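Local coordinates for protein pyruvate kinase (Pyrobaculum aerophilum, PDB 3QTG) that catalyses the last step of glycolysis, the transfer of phosphate from phosphoenolpyruvate to ADP that yields pyruvate and ATP, with the help of a divalent metal cation, at residues P84-G89 with Y174-P179; P118-F123 with G147-E152; E185-I190 with S216-L221; V227-E232 with Q245-V250. One frame throughout, in Å; residues are numbered along the deposited sequence.

Contact 1: residues P84-G89 with Y174-P179; sequences PSIRVG and YDISTP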
loop_
_atom_site.group_PDB
_atom_site.type_symbol
_atom_site.label_atom_id
_atom_site.label_comp_id
_atom_site.label_asym_id
_atom_site.label_seq_id
_atom_site.Cartn_x
_atom_site.Cartn_y
_atom_site.Cartn_z
ATOM N N PRO A 84 41.444 -21.557 -9.628
ATOM C CA PRO A 84 42.365 -21.812 -10.740
ATOM C C PRO A 84 42.897 -20.505 -11.341
ATOM O O PRO A 84 42.357 -19.425 -11.107
ATOM C CB PRO A 84 41.515 -22.601 -11.744
ATOM C CG PRO A 84 40.075 -22.220 -11.434
ATOM C CD PRO A 84 40.027 -21.780 -9.974
ATOM N N SER A 85 43.992 -20.592 -12.079
ATOM C CA SER A 85 44.545 -19.419 -12.711
ATOM C C SER A 85 45.229 -19.924 -13.948
ATOM O O SER A 85 45.592 -21.115 -14.017
ATOM C CB SER A 85 45.573 -18.759 -11.797
ATOM O OG SER A 85 46.623 -19.674 -11.505
ATOM N N ILE A 86 45.402 -19.029 -14.916
ATOM C CA ILE A 86 46.244 -19.311 -16.060
ATOM C C ILE A 86 47.469 -18.418 -15.946
ATOM O O ILE A 86 47.341 -17.207 -15.800
ATOM C CB ILE A 86 45.493 -19.097 -17.413
ATOM C CG1 ILE A 86 44.357 -20.114 -17.548
ATOM C CG2 ILE A 86 46.476 -19.183 -18.587
ATOM C CD1 ILE A 86 43.583 -20.050 -18.877
ATOM N N ARG A 87 48.652 -19.031 -15.986
ATOM C CA ARG A 87 49.889 -18.286 -15.804
ATOM C C ARG A 87 50.848 -18.485 -16.958
ATOM O O ARG A 87 50.822 -19.525 -17.602
ATOM C CB ARG A 87 50.549 -18.686 -14.483
ATOM C CG ARG A 87 49.729 -18.218 -13.295
ATOM C CD ARG A 87 50.142 -18.859 -11.980
ATOM N NE ARG A 87 49.271 -18.321 -10.929
ATOM C CZ ARG A 87 49.475 -17.172 -10.282
ATOM N NH1 ARG A 87 50.545 -16.428 -10.539
ATOM N NH2 ARG A 87 48.610 -16.770 -9.364
ATOM N N VAL A 88 51.677 -17.482 -17.223
ATOM C CA VAL A 88 52.721 -17.589 -18.221
ATOM C C VAL A 88 53.576 -18.812 -17.820
ATOM O O VAL A 88 53.841 -19.030 -16.628
ATOM C CB VAL A 88 53.583 -16.310 -18.281
ATOM C CG1 VAL A 88 54.730 -16.455 -19.267
ATOM C CG2 VAL A 88 52.727 -15.075 -18.613
ATOM N N GLY A 89 53.975 -19.604 -18.811
ATOM C CA GLY A 89 54.838 -20.759 -18.568
ATOM C C GLY A 89 56.299 -20.355 -18.458
ATOM O O GLY A 89 56.629 -19.176 -18.306
ATOM N N TYR A 174 37.285 -18.184 -18.097
ATOM C CA TYR A 174 37.912 -19.426 -18.523
ATOM C C TYR A 174 37.099 -20.688 -18.170
ATOM O O TYR A 174 36.687 -20.875 -17.026
ATOM C CB TYR A 174 39.289 -19.555 -17.892
ATOM C CG TYR A 174 40.289 -18.465 -18.213
ATOM C CD1 TYR A 174 40.496 -18.014 -19.528
ATOM C CD2 TYR A 174 41.063 -17.922 -17.199
ATOM C CE1 TYR A 174 41.445 -17.012 -19.796
ATOM C CE2 TYR A 174 41.997 -16.948 -17.450
ATOM C CZ TYR A 174 42.195 -16.508 -18.749
ATOM O OH TYR A 174 43.142 -15.544 -18.959
ATOM N N ASP A 175 36.918 -21.579 -19.138
ATOM C CA ASP A 175 36.270 -22.856 -18.872
ATOM C C ASP A 175 37.267 -23.882 -18.305
ATOM O O ASP A 175 37.766 -24.754 -19.018
ATOM C CB ASP A 175 35.588 -23.371 -20.143
ATOM C CG ASP A 175 34.877 -24.696 -19.934
ATOM O OD1 ASP A 175 34.553 -25.049 -18.777
ATOM O OD2 ASP A 175 34.638 -25.399 -20.941
ATOM N N ILE A 176 37.554 -23.773 -17.013
ATOM C CA ILE A 176 38.492 -24.685 -16.356
ATOM C C ILE A 176 37.798 -25.595 -15.318
ATOM O O ILE A 176 37.116 -25.107 -14.404
ATOM C CB ILE A 176 39.666 -23.924 -15.687
ATOM C CG1 ILE A 176 40.523 -23.207 -16.738
ATOM C CG2 ILE A 176 40.542 -24.877 -14.888
ATOM C CD1 ILE A 176 41.396 -22.093 -16.153
ATOM N N SER A 177 38.014 -26.910 -15.456
ATOM C CA SER A 177 37.500 -27.911 -14.511
ATOM C C SER A 177 37.834 -27.581 -13.045
ATOM O O SER A 177 38.941 -27.122 -12.736
ATOM C CB SER A 177 38.043 -29.301 -14.869
ATOM O OG SER A 177 37.629 -29.689 -16.169
ATOM N N THR A 178 36.878 -27.819 -12.149
ATOM C CA THR A 178 37.062 -27.493 -10.721
ATOM C C THR A 178 36.655 -28.651 -9.788
ATOM O O THR A 178 35.989 -29.585 -10.239
ATOM C CB THR A 178 36.256 -26.231 -10.313
ATOM O OG1 THR A 178 34.864 -26.484 -10.519
ATOM C CG2 THR A 178 36.680 -25.025 -11.120
ATOM N N PRO A 179 37.055 -28.595 -8.485
ATOM C CA PRO A 179 37.897 -27.570 -7.837
ATOM C C PRO A 179 39.325 -27.646 -8.371
ATOM O O PRO A 179 39.721 -28.679 -8.909
ATOM C CB PRO A 179 37.879 -27.968 -6.350
ATOM C CG PRO A 179 36.781 -28.958 -6.212
ATOM C CD PRO A 179 36.683 -29.653 -7.528
#

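Contact 2: residues P118-F123 with G147-E152; sequences PNKAFF and GSDWIE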
loop_
_atom_site.group_PDB
_atom_site.type_symbol
_atom_site.label_atom_id
_atom_site.label_comp_id
_atom_site.label_asym_id
_atom_site.label_seq_id
_atom_site.Cartn_x
_atom_site.Cartn_y
_atom_site.Cartn_z
ATOM N N PRO A 118 50.304 -22.300 -20.895
ATOM C CA PRO A 118 50.050 -23.740 -20.832
ATOM C C PRO A 118 48.598 -24.152 -20.545
ATOM O O PRO A 118 48.352 -25.111 -19.820
ATOM C CB PRO A 118 50.989 -24.201 -19.712
ATOM C CG PRO A 118 51.031 -23.090 -18.793
ATOM C CD PRO A 118 50.958 -21.829 -19.660
ATOM N N ASN A 119 47.635 -23.454 -21.126
ATOM C CA ASN A 119 46.245 -23.833 -20.900
ATOM C C ASN A 119 45.381 -23.524 -22.098
ATOM O O ASN A 119 45.251 -22.350 -22.477
ATOM C CB ASN A 119 45.694 -23.159 -19.642
ATOM C CG ASN A 119 44.574 -23.964 -19.020
ATOM O OD1 ASN A 119 43.735 -24.515 -19.740
ATOM N ND2 ASN A 119 44.574 -24.079 -17.691
ATOM N N LYS A 120 44.794 -24.564 -22.695
ATOM C CA LYS A 120 43.969 -24.380 -23.894
ATOM C C LYS A 120 42.742 -23.492 -23.640
ATOM O O LYS A 120 42.273 -22.829 -24.552
ATOM C CB LYS A 120 43.508 -25.713 -24.509
ATOM C CG LYS A 120 43.187 -25.591 -26.050
ATOM C CD LYS A 120 42.317 -26.760 -26.507
ATOM C CE LYS A 120 41.786 -26.589 -27.957
ATOM N NZ LYS A 120 42.709 -27.167 -28.993
ATOM N N ALA A 121 42.239 -23.493 -22.405
ATOM C CA ALA A 121 41.093 -22.657 -22.038
ATOM C C ALA A 121 41.339 -21.165 -22.330
ATOM O O ALA A 121 40.383 -20.437 -22.619
ATOM C CB ALA A 121 40.700 -22.874 -20.577
ATOM N N PHE A 122 42.605 -20.725 -22.272
ATOM C CA PHE A 122 42.967 -19.355 -22.661
ATOM C C PHE A 122 42.637 -19.164 -24.142
ATOM O O PHE A 122 42.009 -18.175 -24.537
ATOM C CB PHE A 122 44.453 -19.064 -22.410
ATOM C CG PHE A 122 44.902 -17.676 -22.881
ATOM C CD1 PHE A 122 44.563 -16.529 -22.157
ATOM C CD2 PHE A 122 45.639 -17.530 -24.048
ATOM C CE1 PHE A 122 44.964 -15.258 -22.586
ATOM C CE2 PHE A 122 46.059 -16.274 -24.495
ATOM C CZ PHE A 122 45.711 -15.122 -23.749
ATOM N N PHE A 123 43.044 -20.124 -24.959
ATOM C CA PHE A 123 42.836 -20.011 -26.405
ATOM C C PHE A 123 41.362 -20.144 -26.795
ATOM O O PHE A 123 40.911 -19.435 -27.690
ATOM C CB PHE A 123 43.823 -20.919 -27.176
ATOM C CG PHE A 123 45.247 -20.581 -26.864
ATOM C CD1 PHE A 123 45.904 -19.577 -27.570
ATOM C CD2 PHE A 123 45.900 -21.180 -25.783
ATOM C CE1 PHE A 123 47.215 -19.203 -27.238
ATOM C CE2 PHE A 123 47.204 -20.806 -25.444
ATOM C CZ PHE A 123 47.865 -19.822 -26.180
ATOM N N GLY A 147 44.594 -18.066 -34.020
ATOM C CA GLY A 147 44.811 -19.216 -34.894
ATOM C C GLY A 147 44.473 -20.506 -34.184
ATOM O O GLY A 147 43.608 -20.530 -33.311
ATOM N N SER A 148 45.146 -21.586 -34.562
ATOM C CA SER A 148 44.889 -22.886 -33.946
ATOM C C SER A 148 45.117 -22.738 -32.430
ATOM O O SER A 148 44.167 -22.510 -31.645
ATOM C CB SER A 148 45.802 -23.951 -34.576
ATOM O OG SER A 148 45.397 -25.272 -34.247
ATOM N N ASP A 149 46.383 -22.818 -32.032
ATOM C CA ASP A 149 46.750 -22.709 -30.619
ATOM C C ASP A 149 47.669 -21.491 -30.434
ATOM O O ASP A 149 48.738 -21.578 -29.841
ATOM C CB ASP A 149 47.427 -24.014 -30.176
ATOM C CG ASP A 149 46.458 -25.189 -30.117
ATOM O OD1 ASP A 149 45.322 -25.029 -29.584
ATOM O OD2 ASP A 149 46.833 -26.288 -30.587
ATOM N N TRP A 150 47.244 -20.357 -30.986
ATOM C CA TRP A 150 48.042 -19.134 -30.906
ATOM C C TRP A 150 47.204 -17.853 -31.037
ATOM O O TRP A 150 46.087 -17.869 -31.539
ATOM C CB TRP A 150 49.199 -19.151 -31.914
ATOM C CG TRP A 150 48.765 -19.127 -33.334
ATOM C CD1 TRP A 150 48.614 -20.205 -34.169
ATOM C CD2 TRP A 150 48.434 -17.965 -34.114
ATOM N NE1 TRP A 150 48.208 -19.785 -35.421
ATOM C CE2 TRP A 150 48.082 -18.420 -35.414
ATOM C CE3 TRP A 150 48.402 -16.587 -33.844
ATOM C CZ2 TRP A 150 47.699 -17.546 -36.435
ATOM C CZ3 TRP A 150 48.019 -15.721 -34.847
ATOM C CH2 TRP A 150 47.679 -16.202 -36.141
ATOM N N ILE A 151 47.803 -16.752 -30.598
ATOM C CA ILE A 151 47.188 -15.447 -30.557
ATOM C C ILE A 151 48.261 -14.397 -30.834
ATOM O O ILE A 151 49.395 -14.534 -30.401
ATOM C CB ILE A 151 46.520 -15.249 -29.148
ATOM C CG1 ILE A 151 45.056 -15.668 -29.201
ATOM C CG2 ILE A 151 46.676 -13.835 -28.592
ATOM C CD1 ILE A 151 44.689 -16.591 -28.034
ATOM N N GLU A 152 47.900 -13.358 -31.577
ATOM C CA GLU A 152 48.692 -12.152 -31.637
ATOM C C GLU A 152 47.919 -11.000 -30.992
ATOM O O GLU A 152 46.702 -10.889 -31.159
ATOM C CB GLU A 152 49.053 -11.827 -33.097
ATOM C CG GLU A 152 50.042 -12.853 -33.727
ATOM C CD GLU A 152 50.215 -12.665 -35.231
ATOM O OE1 GLU A 152 49.324 -12.060 -35.886
ATOM O OE2 GLU A 152 51.253 -13.118 -35.764
#

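Contact 3: residues E185-I190 with S216-L221; sequences EALKAI and SLLTEL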
loop_
_atom_site.group_PDB
_atom_site.type_symbol
_atom_site.label_atom_id
_atom_site.label_comp_id
_atom_site.label_asym_id
_atom_site.label_seq_id
_atom_site.Cartn_x
_atom_site.Cartn_y
_atom_site.Cartn_z
ATOM N N GLU A 185 44.796 -29.435 -2.771
ATOM C CA GLU A 185 46.041 -29.525 -2.010
ATOM C C GLU A 185 46.032 -28.649 -0.759
ATOM O O GLU A 185 46.471 -29.085 0.301
ATOM C CB GLU A 185 47.253 -29.162 -2.889
ATOM C CG GLU A 185 47.608 -30.188 -3.992
ATOM C CD GLU A 185 48.904 -29.846 -4.759
ATOM O OE1 GLU A 185 49.823 -30.702 -4.748
ATOM O OE2 GLU A 185 49.006 -28.743 -5.368
ATOM N N ALA A 186 45.548 -27.412 -0.886
ATOM C CA ALA A 186 45.499 -26.473 0.243
ATOM C C ALA A 186 44.504 -26.888 1.327
ATOM O O ALA A 186 44.752 -26.694 2.516
ATOM C CB ALA A 186 45.203 -25.041 -0.254
ATOM N N LEU A 187 43.385 -27.479 0.920
ATOM C CA LEU A 187 42.384 -27.953 1.876
ATOM C C LEU A 187 42.825 -29.180 2.697
ATOM O O LEU A 187 42.469 -29.307 3.879
ATOM C CB LEU A 187 41.040 -28.184 1.180
ATOM C CG LEU A 187 39.924 -27.128 1.346
ATOM C CD1 LEU A 187 40.343 -25.843 2.067
ATOM C CD2 LEU A 187 39.244 -26.813 0.031
ATOM N N LYS A 188 43.591 -30.092 2.104
ATOM C CA LYS A 188 44.037 -31.222 2.921
ATOM C C LYS A 188 45.279 -30.906 3.749
ATOM O O LYS A 188 45.457 -31.461 4.832
ATOM C CB LYS A 188 44.116 -32.561 2.169
ATOM C CG LYS A 188 44.363 -32.506 0.697
ATOM C CD LYS A 188 43.668 -33.687 0.044
ATOM C CE LYS A 188 44.415 -34.156 -1.194
ATOM N NZ LYS A 188 43.913 -35.481 -1.662
ATOM N N ALA A 189 46.085 -29.965 3.277
ATOM C CA ALA A 189 47.191 -29.432 4.069
ATOM C C ALA A 189 46.711 -28.844 5.393
ATOM O O ALA A 189 47.423 -28.893 6.396
ATOM C CB ALA A 189 47.948 -28.372 3.273
ATOM N N ILE A 190 45.496 -28.295 5.386
ATOM C CA ILE A 190 44.954 -27.545 6.526
ATOM C C ILE A 190 43.893 -28.352 7.287
ATOM O O ILE A 190 43.489 -27.980 8.384
ATOM C CB ILE A 190 44.473 -26.122 6.068
ATOM C CG1 ILE A 190 45.633 -25.125 6.136
ATOM C CG2 ILE A 190 43.303 -25.596 6.874
ATOM C CD1 ILE A 190 46.321 -24.882 4.793
ATOM N N SER A 216 31.321 -31.182 -1.687
ATOM C CA SER A 216 31.635 -32.621 -1.570
ATOM C C SER A 216 33.054 -32.854 -1.086
ATOM O O SER A 216 33.286 -33.721 -0.254
ATOM C CB SER A 216 31.463 -33.352 -2.905
ATOM O OG SER A 216 30.327 -32.903 -3.604
ATOM N N LEU A 217 34.005 -32.096 -1.626
ATOM C CA LEU A 217 35.375 -32.150 -1.144
ATOM C C LEU A 217 35.498 -31.796 0.349
ATOM O O LEU A 217 36.203 -32.495 1.089
ATOM C CB LEU A 217 36.294 -31.263 -1.989
ATOM C CG LEU A 217 37.745 -31.227 -1.490
ATOM C CD1 LEU A 217 38.410 -32.607 -1.632
ATOM C CD2 LEU A 217 38.559 -30.127 -2.189
ATOM N N LEU A 218 34.827 -30.721 0.778
ATOM C CA LEU A 218 34.877 -30.269 2.174
ATOM C C LEU A 218 34.289 -31.315 3.106
ATOM O O LEU A 218 34.825 -31.567 4.187
ATOM C CB LEU A 218 34.165 -28.918 2.360
ATOM C CG LEU A 218 34.827 -27.666 1.750
ATOM C CD1 LEU A 218 33.895 -26.442 1.764
ATOM C CD2 LEU A 218 36.152 -27.346 2.441
ATOM N N THR A 219 33.195 -31.928 2.666
ATOM C CA THR A 219 32.564 -33.044 3.359
ATOM C C THR A 219 33.491 -34.273 3.418
ATOM O O THR A 219 33.699 -34.843 4.497
ATOM C CB THR A 219 31.220 -33.393 2.704
ATOM O OG1 THR A 219 30.378 -32.234 2.743
ATOM C CG2 THR A 219 30.517 -34.548 3.445
ATOM N N GLU A 220 34.057 -34.660 2.274
ATOM C CA GLU A 220 35.027 -35.765 2.217
ATOM C C GLU A 220 36.154 -35.588 3.247
ATOM O O GLU A 220 36.618 -36.559 3.853
ATOM C CB GLU A 220 35.627 -35.887 0.808
ATOM C CG GLU A 220 36.610 -37.061 0.633
ATOM C CD GLU A 220 37.740 -36.772 -0.369
ATOM O OE1 GLU A 220 37.536 -35.969 -1.310
ATOM O OE2 GLU A 220 38.839 -37.361 -0.217
ATOM N N LEU A 221 36.569 -34.340 3.449
ATOM C CA LEU A 221 37.735 -34.025 4.272
ATOM C C LEU A 221 37.380 -33.723 5.721
ATOM O O LEU A 221 38.252 -33.399 6.526
ATOM C CB LEU A 221 38.525 -32.871 3.650
ATOM C CG LEU A 221 39.285 -33.197 2.370
ATOM C CD1 LEU A 221 39.795 -31.926 1.716
ATOM C CD2 LEU A 221 40.440 -34.188 2.644
#

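Contact 4: residues V227-E232 with Q245-V250; sequences VAVKIE and QCSDYV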
loop_
_atom_site.group_PDB
_atom_site.type_symbol
_atom_site.label_atom_id
_atom_site.label_comp_id
_atom_site.label_asym_id
_atom_site.label_seq_id
_atom_site.Cartn_x
_atom_site.Cartn_y
_atom_site.Cartn_z
ATOM N N VAL A 227 29.969 -22.390 2.970
ATOM C CA VAL A 227 30.628 -22.080 1.706
ATOM C C VAL A 227 30.255 -20.674 1.219
ATOM O O VAL A 227 29.093 -20.381 0.928
ATOM C CB VAL A 227 30.337 -23.145 0.634
ATOM C CG1 VAL A 227 31.013 -22.789 -0.646
ATOM C CG2 VAL A 227 30.839 -24.497 1.117
ATOM N N ALA A 228 31.263 -19.811 1.154
ATOM C CA ALA A 228 31.083 -18.437 0.700
ATOM C C ALA A 228 31.501 -18.357 -0.761
ATOM O O ALA A 228 32.589 -18.821 -1.137
ATOM C CB ALA A 228 31.891 -17.484 1.573
ATOM N N VAL A 229 30.618 -17.825 -1.600
ATOM C CA VAL A 229 30.850 -17.781 -3.038
ATOM C C VAL A 229 31.141 -16.359 -3.491
ATOM O O VAL A 229 30.296 -15.478 -3.392
ATOM C CB VAL A 229 29.671 -18.362 -3.824
ATOM C CG1 VAL A 229 29.884 -18.213 -5.366
ATOM C CG2 VAL A 229 29.414 -19.834 -3.417
ATOM N N LYS A 230 32.362 -16.151 -3.983
ATOM C CA LYS A 230 32.775 -14.854 -4.507
ATOM C C LYS A 230 32.242 -14.646 -5.902
ATOM O O LYS A 230 32.294 -15.547 -6.731
ATOM C CB LYS A 230 34.294 -14.721 -4.497
ATOM C CG LYS A 230 34.882 -15.022 -3.136
ATOM C CD LYS A 230 36.001 -14.066 -2.767
ATOM C CE LYS A 230 37.240 -14.307 -3.604
ATOM N NZ LYS A 230 37.853 -15.605 -3.248
ATOM N N ILE A 231 31.695 -13.459 -6.146
ATOM C CA ILE A 231 31.244 -13.082 -7.479
ATOM C C ILE A 231 32.348 -12.173 -8.045
ATOM O O ILE A 231 32.523 -11.031 -7.599
ATOM C CB ILE A 231 29.851 -12.409 -7.433
ATOM C CG1 ILE A 231 28.867 -13.267 -6.600
ATOM C CG2 ILE A 231 29.320 -12.155 -8.834
ATOM C CD1 ILE A 231 28.464 -14.618 -7.220
ATOM N N GLU A 232 33.094 -12.722 -9.002
ATOM C CA GLU A 232 34.376 -12.167 -9.442
ATOM C C GLU A 232 34.399 -11.858 -10.930
ATOM O O GLU A 232 35.283 -11.150 -11.402
ATOM C CB GLU A 232 35.525 -13.157 -9.144
ATOM C CG GLU A 232 36.004 -13.193 -7.722
ATOM C CD GLU A 232 36.711 -14.494 -7.376
ATOM O OE1 GLU A 232 37.843 -14.448 -6.859
ATOM O OE2 GLU A 232 36.146 -15.574 -7.628
ATOM N N GLN A 245 21.523 -18.768 -5.129
ATOM C CA GLN A 245 20.692 -19.800 -4.491
ATOM C C GLN A 245 21.431 -21.060 -4.039
ATOM O O GLN A 245 20.926 -21.797 -3.186
ATOM C CB GLN A 245 19.473 -20.141 -5.350
ATOM C CG GLN A 245 18.538 -18.957 -5.495
ATOM C CD GLN A 245 17.332 -19.260 -6.355
ATOM O OE1 GLN A 245 16.354 -19.850 -5.890
ATOM N NE2 GLN A 245 17.386 -18.842 -7.616
ATOM N N CYS A 246 22.627 -21.304 -4.567
ATOM C CA CYS A 246 23.383 -22.458 -4.113
ATOM C C CYS A 246 24.520 -22.141 -3.131
ATOM O O CYS A 246 25.252 -23.054 -2.736
ATOM C CB CYS A 246 23.883 -23.285 -5.290
ATOM S SG CYS A 246 25.311 -22.599 -6.041
ATOM N N SER A 247 24.629 -20.869 -2.716
ATOM C CA SER A 247 25.666 -20.397 -1.778
ATOM C C SER A 247 25.219 -20.477 -0.307
ATOM O O SER A 247 24.030 -20.581 -0.030
ATOM C CB SER A 247 25.995 -18.932 -2.074
ATOM O OG SER A 247 26.352 -18.749 -3.431
ATOM N N ASP A 248 26.164 -20.428 0.631
ATOM C CA ASP A 248 25.807 -20.203 2.027
ATOM C C ASP A 248 25.990 -18.719 2.352
ATOM O O ASP A 248 25.398 -18.218 3.286
ATOM C CB ASP A 248 26.644 -21.067 2.982
ATOM C CG ASP A 248 26.496 -22.563 2.697
ATOM O OD1 ASP A 248 25.448 -22.974 2.153
ATOM O OD2 ASP A 248 27.429 -23.327 2.998
ATOM N N TYR A 249 26.821 -18.041 1.562
ATOM C CA TYR A 249 27.231 -16.663 1.805
ATOM C C TYR A 249 27.734 -16.145 0.459
ATOM O O TYR A 249 28.405 -16.877 -0.269
ATOM C CB TYR A 249 28.363 -16.642 2.826
ATOM C CG TYR A 249 28.459 -15.387 3.668
ATOM C CD1 TYR A 249 28.175 -15.432 5.042
ATOM C CD2 TYR A 249 28.840 -14.156 3.114
ATOM C CE1 TYR A 249 28.244 -14.287 5.840
ATOM C CE2 TYR A 249 28.922 -12.994 3.924
ATOM C CZ TYR A 249 28.621 -13.082 5.275
ATOM O OH TYR A 249 28.704 -11.977 6.085
ATOM N N VAL A 250 27.391 -14.904 0.121
ATOM C CA VAL A 250 27.787 -14.305 -1.145
ATOM C C VAL A 250 28.768 -13.186 -0.845
ATOM O O VAL A 250 28.636 -12.511 0.176
ATOM C CB VAL A 250 26.564 -13.770 -1.975
ATOM C CG1 VAL A 250 27.028 -13.152 -3.315
ATOM C CG2 VAL A 250 25.530 -14.892 -2.230
#

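Contact 1: residues P84-G89 with Y174-P179
I86 reaches across to Y174 and I176. Its CB stands above the CE2 side of the Y174 ring, 4.1 Å from CE2. CG1 is 4.0 Å from Y174 CE2 and meets I176 CD1 at 3.8 Å, and CD1 ends over the middle of the aromatic face, 3.5 Å from the Y174 ring centroid and 3° off the ring normal. This CH-pi contact is possible because CG1 stands anti to the carbonyl carbon (chi1 -65°) and the chain runs on extended to CD1. I176 CD1 comes within 4.0 Å of I86 CD1, so the methyl has the ring on one flank and an aliphatic branch on another. Farther along, P84 CB packs on the other branch of I176, at 4.0 Å from CG2, and the proline ring edges up to the T178 methyl. No hydrogen bond joins the two segments. The phenol hydroxyl is bonded to the carbonyl of I167, which fixes the far end of the ring. With an alanine in place of Y174, the I86 methyl would probably lose its aromatic platform and the I167 carbonyl its hydroxyl partner. F122 of helix 120-125 covers both I86 and Y174. The two loops are the crossings that link the TIM barrel to the inserted beta domain, the lid-like B domain of pyruvate kinases; R87, ATP-binding by similarity, lies on the first.

Contact 2: residues P118-F123 with G147-E152
I151 sets its CD1 methyl into the angle beside F122 and F123, joining the short helix 120-125 to strand 150-155 within the small beta domain that pyruvate kinases carry as an insertion in the TIM barrel. This is the tightly packed part. CD1 approaches the F123 ring obliquely, 3.3 Å from F123 CD1, and also comes to 3.8 Å from F122 CE2. The torsions of I151 are unusual for isoleucine, chi1 -93° and chi2 132°, each well away from a staggered value, possibly because of the close packing. The rings also pack on each other: F122 CD2 lies over the centre of one F123 face, while F123 CE1 meets the edge of F122 in its plane, an edge-to-face arrangement within the helix. On the opposite face of F123, toward its rim, sits the carbonyl oxygen of D149. F104 and L106 of the adjacent strand 101-106 extend this apolar layer, and F122 also packs on I167 and V169 of strand 167-169.

The solvent side is much looser. K120 is exposed; its CG is anti to the backbone N, and the chain stays extended until a bend at its last torsion turns the ammonium toward D149. The result is a salt bridge of 3.4 Å from K120 NZ to D149 OD1, weak as a hydrogen bond. At the start of the helix N119 is the N-cap, holding the first turn through a bond of 3.2 Å from A121 N to N119 OD1, with the donor tilted 30° from the carbonyl plane of the side-chain amide.

Contact 3: residues E185-I190 with S216-L221
L187 overlaps three leucines of the facing segment at once, meeting them through CB, CG and CD2. CB lies 4.0 Å from L221 CD1, CG is 3.9 Å from L218 CD2, and the CD2 methyl touches L217 CD2 at 4.0 Å. The L218 methyl therefore sits against the branch point of L187 and against its CD2 as well, the two side chains meeting at a slant. L187 itself adopts strained-looking torsions, with chi1 -102° and chi2 close to eclipsed.

L221, just beyond the last turn of its helix, forks over the opposing segment. One branch, CD1, goes to L187; the other, CD2, meets the aliphatic part of K188, at 4.0 Å from K188 CB and a little farther from its CD. The lysine chain runs roughly perpendicular to the leucine here and bends at chi2 and chi3, with CB and CD against L221 CD2 at the exposed margin. K188 NZ remains 5.6 Å from E220 OE2, too far for a salt bridge, although the opposite charges may attract weakly. No hydrogen bond crosses the interface.

Together the leucines join helices 181-190 and 208-220, successive elements on the outside of the TIM barrel separated in sequence by barrel strand 199-202. Inward, L187 touches L81 in the loop after strand 76-80, and L218 packs on F223 just ahead of strand 226-231.

Contact 4: residues V227-E232 with Q245-V250
A228 and Y249 point to one face of the barrel sheet, their CB atoms 3.8 Å apart, and the tyrosine then leads away to a hydroxyl bonded to S318. V229 and V250 point to the other face. There V229 CG2 presses on S247 OG at 3.2 Å, the hydroxyl being hydrogen-bonded to the L243 carbonyl, and I231 CG1 meets V250 CG1 obliquely at 3.8 Å.

D248 turns its carboxylate back toward the start of the neighbouring strand, where OD2 accepts a nearly straight hydrogen bond from V227 N, 2.7 Å long and with an angle of 176° at the hydrogen. The donor comes from the anti side of the carboxylate and 26° out of its plane; CG, anti to the carbonyl carbon (chi1 -58°), puts the group there. V227 O in turn takes D248 N, and V229 N binds Y249 O at 2.8 Å, continuing the parallel pairing.

Replacing D248 with an alanine would probably leave V227 N without its carboxylate acceptor and R215, which binds OD1 in a salt bridge, without this carboxylate. These adjacent strands of the TIM barrel lead into the active site: by similarity K230 stabilises the transition state and E232 binds magnesium. The bonding around D248 therefore ties together the end of the barrel remote from those residues, with a buried backbone N-H satisfied by a carboxylate whose charge R215 probably balances.

Overall arrangement
Along the chain both segments of contact 2 fall between those of contact 1, and contacts 3 and 4 come later in turn. Contacts 1 and 2 touch, their centres about 13 Å apart: the crossings to the inserted beta domain in contact 1 lie against helix 120-125 of contact 2. Contacts 3 and 4 also touch, about 18 Å between centres, where L218 of helix 208-220 meets V227 of strand 226-231, an outer helix against the barrel wall. The centres of contacts 2 and 4 are about 30 Å apart. The set thus runs from the small domain, through its connections, to the TIM barrel that holds K230 and E232, consistent with an active site between the two domains.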